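Side-chain contacts in beta-lactamase-like protein (Novosphingobium pentaromativorans US6-1, PDB 6AUF), which is a probable subclass B3 metallo-beta-lactamase, expected to hydrolyse beta-lactam antibiotics with a pair of zinc ions: residues A47-N52 and I246-H251; T53-T58 and A62-T67; A254-D259 and G263-V268; M205-D210 and Q271-Y276. All coordinates share one frame; numbering follows the deposited sequence.

Contact 1: A47-N52 and I246-H251; sequences AHIYGN and ILVTPH. With ZN (zinc ion), chain B.
Tyr50 and Ile246 make the one aromatic contact between these two segments. The CD1 methyl of Ile246 sits over a face of the tyrosine ring, 4.3 Å from its centroid and 26° off the normal, a CH-pi contact displaced toward the root of the ring, since the nearest ring atom is Tyr50 CG, 3.9 Å from Ile246 CD1. The two side chains meet at about a right angle, and the tyrosine offers its flat hydrocarbon surface here while its OH is hydrogen-bonded to Thr202 O.

The other contacts are aliphatic. The CG2 methyls of Ile49 and Ile246 lie 4.4 Å apart, and Ile49 CD1 stands equally far from Val248 CG1. With chi2 at 178° the ethyl arm of Ile49 is extended, which carries CD1 along to the valine. Branched residues suit this place, filling space on both sides of CB.

Within 246-251, Thr249 OG1 donates to His251 O, and His251 NE2 binds a zinc ion at 2.0 Å; Asp111 and His112 share that metal.

Ile49 and Tyr50 together face Thr53 in a classic beta bulge. Strand 47-50 is an outermost strand of one sheet and 246-248 of the other, their axes 9.5 Å apart, so the contact packs sheet against sheet, with Arg204 and Ile206 of strand 203-208 alongside Ile246 and helix 272-292 against Leu247.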
# COMPACT_ATOMS: atom_id res chain seq x y z
N ALA A 47 -8.42 11.87 -6.84
CA ALA A 47 -8.27 13.03 -5.98
C ALA A 47 -6.80 13.41 -5.89
O ALA A 47 -5.91 12.64 -6.25
CB ALA A 47 -8.85 12.80 -4.59
N HIS A 48 -6.58 14.61 -5.40
CA HIS A 48 -5.26 15.18 -5.22
C HIS A 48 -4.84 14.97 -3.77
O HIS A 48 -5.56 15.38 -2.86
CB HIS A 48 -5.29 16.66 -5.59
CG HIS A 48 -4.00 17.38 -5.35
ND1 HIS A 48 -2.85 17.10 -6.04
CD2 HIS A 48 -3.69 18.39 -4.50
CE1 HIS A 48 -1.88 17.89 -5.63
NE2 HIS A 48 -2.37 18.69 -4.69
N ILE A 49 -3.69 14.33 -3.56
CA ILE A 49 -3.25 14.14 -2.19
C ILE A 49 -2.39 15.32 -1.78
O ILE A 49 -2.72 16.04 -0.83
CB ILE A 49 -2.51 12.81 -2.00
CG1 ILE A 49 -3.48 11.64 -2.20
CG2 ILE A 49 -1.85 12.74 -0.62
CD1 ILE A 49 -2.80 10.30 -2.09
N TYR A 50 -1.29 15.54 -2.49
CA TYR A 50 -0.38 16.63 -2.16
C TYR A 50 0.70 16.70 -3.22
O TYR A 50 1.17 15.66 -3.69
CB TYR A 50 0.25 16.43 -0.77
CG TYR A 50 0.84 17.69 -0.18
CD1 TYR A 50 0.03 18.66 0.39
CD2 TYR A 50 2.22 17.92 -0.19
CE1 TYR A 50 0.56 19.82 0.94
CE2 TYR A 50 2.76 19.07 0.36
CZ TYR A 50 1.93 20.02 0.92
OH TYR A 50 2.44 21.17 1.47
N GLY A 51 1.06 17.92 -3.61
CA GLY A 51 2.04 18.12 -4.66
C GLY A 51 1.82 17.19 -5.84
O GLY A 51 0.75 17.19 -6.46
N ASN A 52 2.84 16.38 -6.15
CA ASN A 52 2.85 15.49 -7.30
C ASN A 52 2.18 14.15 -7.03
O ASN A 52 2.37 13.21 -7.82
CB ASN A 52 4.30 15.26 -7.76
CG ASN A 52 5.15 14.54 -6.70
OD1 ASN A 52 4.66 14.17 -5.63
ND2 ASN A 52 6.43 14.33 -7.02
N ILE A 246 2.37 13.04 6.08
CA ILE A 246 1.05 12.69 5.56
C ILE A 246 0.99 11.17 5.44
O ILE A 246 1.64 10.59 4.57
CB ILE A 246 0.77 13.36 4.21
CG1 ILE A 246 0.68 14.87 4.40
CG2 ILE A 246 -0.50 12.79 3.61
CD1 ILE A 246 0.71 15.62 3.10
N LEU A 247 0.18 10.54 6.28
CA LEU A 247 0.01 9.10 6.23
C LEU A 247 -1.00 8.72 5.15
O LEU A 247 -2.06 9.33 5.02
CB LEU A 247 -0.47 8.58 7.58
CG LEU A 247 -0.78 7.09 7.59
CD1 LEU A 247 0.51 6.31 7.33
CD2 LEU A 247 -1.41 6.68 8.90
N VAL A 248 -0.67 7.68 4.38
CA VAL A 248 -1.60 7.10 3.41
C VAL A 248 -1.48 5.59 3.50
O VAL A 248 -0.37 5.06 3.63
CB VAL A 248 -1.32 7.61 1.98
CG1 VAL A 248 -2.44 7.21 1.03
CG2 VAL A 248 -1.13 9.12 1.97
N THR A 249 -2.62 4.89 3.45
CA THR A 249 -2.68 3.46 3.65
C THR A 249 -3.37 2.74 2.50
O THR A 249 -4.35 3.24 1.95
CB THR A 249 -3.43 3.11 4.95
OG1 THR A 249 -4.71 3.76 4.95
CG2 THR A 249 -2.60 3.51 6.18
N PRO A 250 -2.90 1.55 2.15
CA PRO A 250 -3.53 0.79 1.07
C PRO A 250 -5.03 0.62 1.22
O PRO A 250 -5.75 0.51 0.22
CB PRO A 250 -2.79 -0.55 1.13
CG PRO A 250 -1.42 -0.15 1.58
CD PRO A 250 -1.64 0.92 2.61
N HIS A 251 -5.53 0.55 2.44
CA HIS A 251 -6.96 0.67 2.68
C HIS A 251 -7.18 2.07 3.21
O HIS A 251 -6.71 2.38 4.32
CB HIS A 251 -7.47 -0.36 3.69
CG HIS A 251 -7.49 -1.76 3.17
ND1 HIS A 251 -8.63 -2.34 2.66
CD2 HIS A 251 -6.52 -2.70 3.08
CE1 HIS A 251 -8.36 -3.58 2.28
NE2 HIS A 251 -7.08 -3.81 2.52
ZN ZN B . -5.83 -5.28 1.97

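Contact 2: T53-T58 and A62-T67; sequences TWYVGT and ASILVT
Trp54 and Leu65 form the hydrogen-bonded pair of this antiparallel hairpin, with Trp54 N to Leu65 O at 2.8 Å and Leu65 N to Trp54 O at 3.0 Å. Trp54 CB lies 4.2 Å from Leu65 CB on the same face of the sheet; CG and CD1 then pass Leu65 O at the ring edge. With CG beside the backbone N (chi1 -51°), the indole reaches along the partner strand toward Thr67. There NE1 donates to Thr67 OG1 over 3.1 Å, the oxygen lying in the ring plane and the bond somewhat bent, with an N-H...O angle of 150°. That oxygen is also hydrogen-bonded to Asn52 O. A tryptophan fits here because it combines one N-H at its rim with a wide apolar surface, which meets the rings of His48 and Phe95.

On the other face Thr53 CG2 meets Ile64 CG2 at 3.7 Å, and Tyr55 CE2 approaches Ala62 CB at 3.4 Å. Tyr55 OH donates to Thr58 O.

Val56 N bonds to Ser63 O, extending the pairing past the strands. This is a beta hairpin within the mixed sheet of one half of the metallo-beta-lactamase alpha-beta/beta-alpha sandwich.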
# COMPACT_ATOMS: atom_id res chain seq x y z
N THR A 53 1.40 14.04 -5.95
CA THR A 53 0.87 12.76 -5.50
C THR A 53 -0.65 12.77 -5.55
O THR A 53 -1.29 13.71 -5.06
CB THR A 53 1.36 12.43 -4.09
OG1 THR A 53 2.78 12.45 -4.09
CG2 THR A 53 0.84 11.08 -3.64
N TRP A 54 -1.22 11.69 -6.08
CA TRP A 54 -2.63 11.60 -6.43
C TRP A 54 -3.22 10.28 -5.97
O TRP A 54 -2.59 9.23 -6.10
CB TRP A 54 -2.79 11.73 -7.94
CG TRP A 54 -2.09 12.92 -8.54
CD1 TRP A 54 -0.82 12.97 -9.02
CD2 TRP A 54 -2.64 14.24 -8.71
NE1 TRP A 54 -0.54 14.23 -9.49
CE2 TRP A 54 -1.64 15.03 -9.31
CE3 TRP A 54 -3.88 14.81 -8.43
CZ2 TRP A 54 -1.84 16.36 -9.63
CZ3 TRP A 54 -4.08 16.14 -8.74
CH2 TRP A 54 -3.07 16.90 -9.33
N TYR A 55 -4.44 10.34 -5.44
CA TYR A 55 -5.22 9.12 -5.23
C TYR A 55 -5.94 8.77 -6.52
O TYR A 55 -6.63 9.61 -7.10
CB TYR A 55 -6.24 9.31 -4.09
CG TYR A 55 -6.90 8.02 -3.67
CD1 TYR A 55 -8.06 7.55 -4.29
CD2 TYR A 55 -6.36 7.25 -2.64
CE1 TYR A 55 -8.66 6.37 -3.89
CE2 TYR A 55 -6.95 6.07 -2.23
CZ TYR A 55 -8.10 5.63 -2.86
OH TYR A 55 -8.66 4.45 -2.43
N VAL A 56 -5.77 7.53 -6.97
CA VAL A 56 -6.33 7.10 -8.25
C VAL A 56 -6.91 5.71 -8.09
O VAL A 56 -7.21 5.03 -9.08
CB VAL A 56 -5.26 7.12 -9.35
CG1 VAL A 56 -4.97 8.54 -9.80
CG2 VAL A 56 -3.98 6.45 -8.85
N GLY A 57 -7.08 5.27 -6.84
CA GLY A 57 -7.62 3.96 -6.55
C GLY A 57 -9.14 3.97 -6.55
O GLY A 57 -9.79 4.88 -7.06
N THR A 58 -9.70 2.92 -5.96
CA THR A 58 -11.14 2.75 -5.81
C THR A 58 -11.58 3.23 -4.44
O THR A 58 -10.77 3.72 -3.63
CB THR A 58 -11.55 1.29 -5.99
OG1 THR A 58 -11.20 0.57 -4.80
CG2 THR A 58 -10.84 0.67 -7.17
N ALA A 62 -6.61 1.60 -2.18
CA ALA A 62 -5.86 2.73 -2.69
C ALA A 62 -5.01 2.34 -3.90
O ALA A 62 -4.69 1.17 -4.12
CB ALA A 62 -4.95 3.34 -1.61
N SER A 63 -4.66 3.35 -4.68
CA SER A 63 -3.70 3.24 -5.76
C SER A 63 -3.10 4.63 -5.90
O SER A 63 -3.85 5.59 -6.07
CB SER A 63 -4.35 2.77 -7.06
OG SER A 63 -3.37 2.45 -8.02
N ILE A 64 -1.77 4.74 -5.79
CA ILE A 64 -1.10 6.03 -5.66
C ILE A 64 -0.33 6.35 -6.92
O ILE A 64 0.45 5.52 -7.41
CB ILE A 64 -0.17 6.05 -4.44
CG1 ILE A 64 -0.94 5.59 -3.19
CG2 ILE A 64 0.43 7.44 -4.29
CD1 ILE A 64 -2.19 6.39 -2.89
N LEU A 65 -0.53 7.55 -7.45
CA LEU A 65 0.17 8.03 -8.63
C LEU A 65 1.07 9.19 -8.23
O LEU A 65 0.63 10.12 -7.54
CB LEU A 65 -0.80 8.47 -9.74
CG LEU A 65 -0.14 9.13 -10.95
CD1 LEU A 65 0.86 8.18 -11.57
CD2 LEU A 65 -1.15 9.56 -11.97
N VAL A 66 2.32 9.14 -8.67
CA VAL A 66 3.32 10.12 -8.29
C VAL A 66 3.95 10.63 -9.57
O VAL A 66 4.56 9.86 -10.32
CB VAL A 66 4.37 9.53 -7.34
CG1 VAL A 66 5.51 10.47 -7.14
CG2 VAL A 66 3.74 9.23 -5.99
N THR A 67 3.78 11.92 -9.85
CA THR A 67 3.98 12.46 -11.18
C THR A 67 5.25 13.32 -11.28
O THR A 67 5.63 14.02 -10.34
CB THR A 67 2.77 13.28 -11.61
OG1 THR A 67 2.33 14.07 -10.51
CG2 THR A 67 1.63 12.37 -12.06

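Contact 3: A254-D259 and G263-V268; sequences ASNLFD and GKAPLV
Gly263 opens the second segment just past the end of helix 257-261, close to Asp259, and its positive phi of 61° turns the chain back toward the helix, a conformation that glycine adopts easily because it lacks a side chain.

Lys264 comes next and makes two kinds of contact with Asp259. Its backbone N reaches Asp259 O at 2.8 Å, though a poor angle at the hydrogen leaves this bond weak. Its side chain crosses that of Asp259 at a slant, starting with CB 3.7 Å from Asp259 CB, and then bends at chi3 (76°), which brings the ammonium back over the carboxylate. NZ meets OD1 of Asp259 at 3.2 Å from above the carboxylate plane, 40° out of it, and OD2 more weakly at 3.4 Å. A long flexible lysine is well suited to such a salt bridge at the surface, where solvent would be expected to moderate its strength.

Ala265 follows, its N giving Asp259 O a second bond of 3.1 Å from well above the carbonyl plane. Its small CB fits between neighbours, touching Asn256 ND2 at 3.5 Å and lying 4.2 Å from Asp259 CB. Farther on, Leu267 turns to Arg260 and Leu261 of the helix and to Ile246.

One carbonyl thus takes two successive backbone N-H groups, the first weakly, in a Schellman-like helix C-terminus with glycine at C' and a weak 6→1 bond.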
# COMPACT_ATOMS: atom_id res chain seq x y z
N ALA A 254 -8.00 2.79 6.94
CA ALA A 254 -6.99 2.53 7.95
C ALA A 254 -6.27 3.79 8.39
O ALA A 254 -5.77 3.84 9.52
CB ALA A 254 -6.00 1.49 7.44
N SER A 255 -6.22 4.84 7.55
CA SER A 255 -5.65 6.13 7.95
C SER A 255 -6.63 7.29 7.81
O SER A 255 -6.21 8.45 7.76
CB SER A 255 -4.37 6.43 7.15
OG SER A 255 -4.52 6.27 5.75
N ASN A 256 -7.93 7.02 7.77
CA ASN A 256 -8.94 8.10 7.76
C ASN A 256 -8.76 9.00 6.53
O ASN A 256 -8.94 10.22 6.59
CB ASN A 256 -8.86 8.91 9.05
CG ASN A 256 -10.00 9.88 9.21
OD1 ASN A 256 -11.13 9.63 8.76
ND2 ASN A 256 -9.72 11.00 9.87
N LEU A 257 -8.43 8.37 5.40
CA LEU A 257 -7.81 9.11 4.31
C LEU A 257 -8.82 10.00 3.58
O LEU A 257 -8.49 11.11 3.18
CB LEU A 257 -7.14 8.14 3.34
CG LEU A 257 -6.51 8.85 2.15
CD1 LEU A 257 -5.28 9.67 2.55
CD2 LEU A 257 -6.22 7.87 1.04
N PHE A 258 -10.05 9.51 3.40
CA PHE A 258 -11.03 10.27 2.61
C PHE A 258 -11.48 11.54 3.32
O PHE A 258 -11.58 12.60 2.70
CB PHE A 258 -12.21 9.37 2.24
CG PHE A 258 -11.86 8.33 1.21
CD1 PHE A 258 -10.64 8.40 0.54
CD2 PHE A 258 -12.71 7.27 0.94
CE1 PHE A 258 -10.29 7.44 -0.41
CE2 PHE A 258 -12.37 6.30 -0.00
CZ PHE A 258 -11.17 6.39 -0.69
N ASP A 259 -11.73 11.47 4.63
CA ASP A 259 -12.05 12.68 5.39
C ASP A 259 -10.91 13.69 5.34
O ASP A 259 -11.15 14.89 5.17
CB ASP A 259 -12.36 12.33 6.84
CG ASP A 259 -13.76 11.77 7.03
OD1 ASP A 259 -14.47 11.61 6.02
OD2 ASP A 259 -14.13 11.49 8.19
N GLY A 263 -11.10 17.66 3.51
CA GLY A 263 -11.17 18.77 4.45
C GLY A 263 -11.88 18.47 5.75
O GLY A 263 -11.99 19.34 6.61
N LYS A 264 -12.38 17.24 5.91
CA LYS A 264 -13.04 16.90 7.16
C LYS A 264 -12.03 16.68 8.29
O LYS A 264 -12.35 16.92 9.45
CB LYS A 264 -13.94 15.67 6.98
CG LYS A 264 -15.38 15.97 6.51
CD LYS A 264 -16.19 14.69 6.22
CE LYS A 264 -16.67 13.96 7.50
NZ LYS A 264 -17.23 12.58 7.22
N ALA A 265 -10.82 16.25 7.96
CA ALA A 265 -9.82 15.97 8.98
C ALA A 265 -8.45 16.44 8.51
O ALA A 265 -8.23 16.66 7.31
CB ALA A 265 -9.77 14.47 9.32
N PRO A 266 -7.51 16.61 9.44
CA PRO A 266 -6.19 17.17 9.09
C PRO A 266 -5.41 16.22 8.19
O PRO A 266 -5.18 15.06 8.54
CB PRO A 266 -5.51 17.34 10.46
CG PRO A 266 -6.64 17.45 11.42
CD PRO A 266 -7.68 16.49 10.90
N LEU A 267 -4.99 16.73 7.03
CA LEU A 267 -4.19 15.93 6.12
C LEU A 267 -2.77 15.73 6.64
O LEU A 267 -2.17 14.68 6.41
CB LEU A 267 -4.15 16.58 4.74
CG LEU A 267 -3.30 15.88 3.68
CD1 LEU A 267 -3.91 14.54 3.31
CD2 LEU A 267 -3.11 16.74 2.45
N VAL A 268 -2.23 16.71 7.36
CA VAL A 268 -0.86 16.69 7.85
C VAL A 268 -0.87 16.38 9.34
O VAL A 268 -1.49 17.10 10.13
CB VAL A 268 -0.14 18.01 7.58
CG1 VAL A 268 1.21 18.02 8.29
CG2 VAL A 268 0.06 18.20 6.08

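Contact 4: M205-D210 and Q271-Y276; sequences MIAYAD and QACAAY
Tyr276 points from its helix toward the end of strand 203-208, where its hydroxyl donates to Asp210 O at 2.7 Å. That oxygen lies in the plane of the tyrosine ring, at its edge, whereas the hydroxyl stands tilted 33° from the plane of the carbonyl it meets. The ring is carried across the gap because CG lies opposite the backbone N (chi1 174°). Its CE2 comes to 4.1 Å from Ala209 CB, at an oblique angle to the ring. Tyrosine suits this position: its length spans the distance from helix to chain, and its tip satisfies a buried carbonyl.

One helical turn earlier, Cys273 also points at the strand, its SG 3.7 Å from the CB of Ala207. The sulfur is joined in a disulfide to Cys244, which ties the helix to the chain just before strand 246-248. Ala207 and Ala209 both direct small methyls toward the helix, and their size lets it lie close.

The carboxylate of Asp210 turns the other way, with OD2 bonded to Ser189 OG and OD1 to ND1 of His107. Asp210 is therefore a second-shell residue of the first zinc site, and the Tyr276 bond is consistent with holding its backbone in place where helix meets sheet in the metallo-beta-lactamase sandwich.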
# COMPACT_ATOMS: atom_id res chain seq x y z
N MET A 205 6.66 15.11 3.85
CA MET A 205 6.97 13.73 3.55
C MET A 205 5.68 12.92 3.57
O MET A 205 4.93 12.96 4.54
CB MET A 205 7.97 13.17 4.55
CG MET A 205 9.28 13.89 4.53
SD MET A 205 10.11 13.69 2.95
CE MET A 205 10.17 11.90 2.81
N ILE A 206 5.42 12.23 2.49
CA ILE A 206 4.32 11.30 2.41
C ILE A 206 4.83 9.90 2.73
O ILE A 206 5.93 9.50 2.32
CB ILE A 206 3.66 11.37 1.02
CG1 ILE A 206 2.93 12.72 0.89
CG2 ILE A 206 2.68 10.23 0.81
CD1 ILE A 206 2.74 13.17 -0.50
N ALA A 207 4.05 9.17 3.51
CA ALA A 207 4.35 7.79 3.87
C ALA A 207 3.17 6.94 3.45
O ALA A 207 2.08 7.05 4.02
CB ALA A 207 4.62 7.66 5.37
N TYR A 208 3.37 6.11 2.43
CA TYR A 208 2.41 5.08 2.05
C TYR A 208 2.73 3.83 2.89
O TYR A 208 3.42 2.90 2.46
CB TYR A 208 2.47 4.83 0.55
CG TYR A 208 1.36 3.95 0.01
CD1 TYR A 208 0.02 4.20 0.35
CD2 TYR A 208 1.64 2.88 -0.85
CE1 TYR A 208 -1.00 3.39 -0.14
CE2 TYR A 208 0.62 2.07 -1.34
CZ TYR A 208 -0.70 2.33 -0.98
OH TYR A 208 -1.70 1.54 -1.46
N ALA A 209 2.24 3.84 4.13
CA ALA A 209 2.52 2.76 5.07
C ALA A 209 1.54 1.63 4.84
O ALA A 209 0.32 1.83 4.87
CB ALA A 209 2.44 3.25 6.52
N ASP A 210 2.08 0.44 4.58
CA ASP A 210 1.31 -0.74 4.25
C ASP A 210 0.31 -1.09 5.35
O ASP A 210 0.45 -0.66 6.50
CB ASP A 210 2.25 -1.92 4.03
CG ASP A 210 1.58 -3.06 3.33
OD1 ASP A 210 0.39 -2.94 2.95
OD2 ASP A 210 2.27 -4.09 3.16
N GLN A 271 2.66 12.73 13.46
CA GLN A 271 2.62 11.66 14.44
C GLN A 271 1.76 10.48 13.99
O GLN A 271 1.54 9.56 14.79
CB GLN A 271 2.14 12.22 15.78
CG GLN A 271 3.27 12.70 16.67
CD GLN A 271 4.34 11.61 16.89
OE1 GLN A 271 5.48 11.73 16.41
NE2 GLN A 271 3.97 10.55 17.60
N ALA A 272 1.32 10.46 12.74
CA ALA A 272 0.33 9.47 12.32
C ALA A 272 0.93 8.07 12.24
O ALA A 272 0.32 7.10 12.70
CB ALA A 272 -0.27 9.85 10.96
N CYS A 273 2.10 7.94 11.61
CA CYS A 273 2.71 6.62 11.47
C CYS A 273 3.02 6.00 12.82
O CYS A 273 2.76 4.81 13.04
CB CYS A 273 3.98 6.69 10.63
SG CYS A 273 3.65 7.00 8.87
N ALA A 274 3.53 6.79 13.76
CA ALA A 274 3.80 6.24 15.08
C ALA A 274 2.52 5.66 15.67
O ALA A 274 2.46 4.48 16.03
CB ALA A 274 4.41 7.29 16.01
N ALA A 275 1.48 6.49 15.75
CA ALA A 275 0.21 6.04 16.32
C ALA A 275 -0.32 4.82 15.59
O ALA A 275 -0.75 3.84 16.21
CB ALA A 275 -0.81 7.18 16.26
N TYR A 276 -0.26 4.85 14.26
CA TYR A 276 -0.74 3.74 13.46
C TYR A 276 -0.01 2.44 13.83
O TYR A 276 -0.65 1.42 14.11
CB TYR A 276 -0.57 4.12 11.98
CG TYR A 276 -0.88 3.07 10.95
CD1 TYR A 276 -2.20 2.67 10.68
CD2 TYR A 276 0.15 2.51 10.20
CE1 TYR A 276 -2.46 1.71 9.70
CE2 TYR A 276 -0.11 1.57 9.22
CZ TYR A 276 -1.39 1.16 8.97
OH TYR A 276 -1.57 0.21 7.99

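Contacts 1 and 2 lie side by side, their centres 7 Å apart: strands 47-50 and 53-55 are neighbours in one sheet, and Pro250 O bonds to Ala62 N at 2.8 Å. Contacts 1 and 4 share the other sheet, where Val248 N meets Ala207 O at 2.8 Å. Contact 3 is nested inside the loop closed by contact 4; Thr249 OG1 and Ser255 OG, 2.6 Å apart, join it to contact 1, and Tyr55 of contact 2 packs on its Phe258. Contact 1 supplies the zinc ligand His251. Contact 4 reaches the metals through the second shell, the side chain of Asp210 lying about 6 Å from a zinc ion, and that of Ala62 in contact 2 is about 9 Å from one.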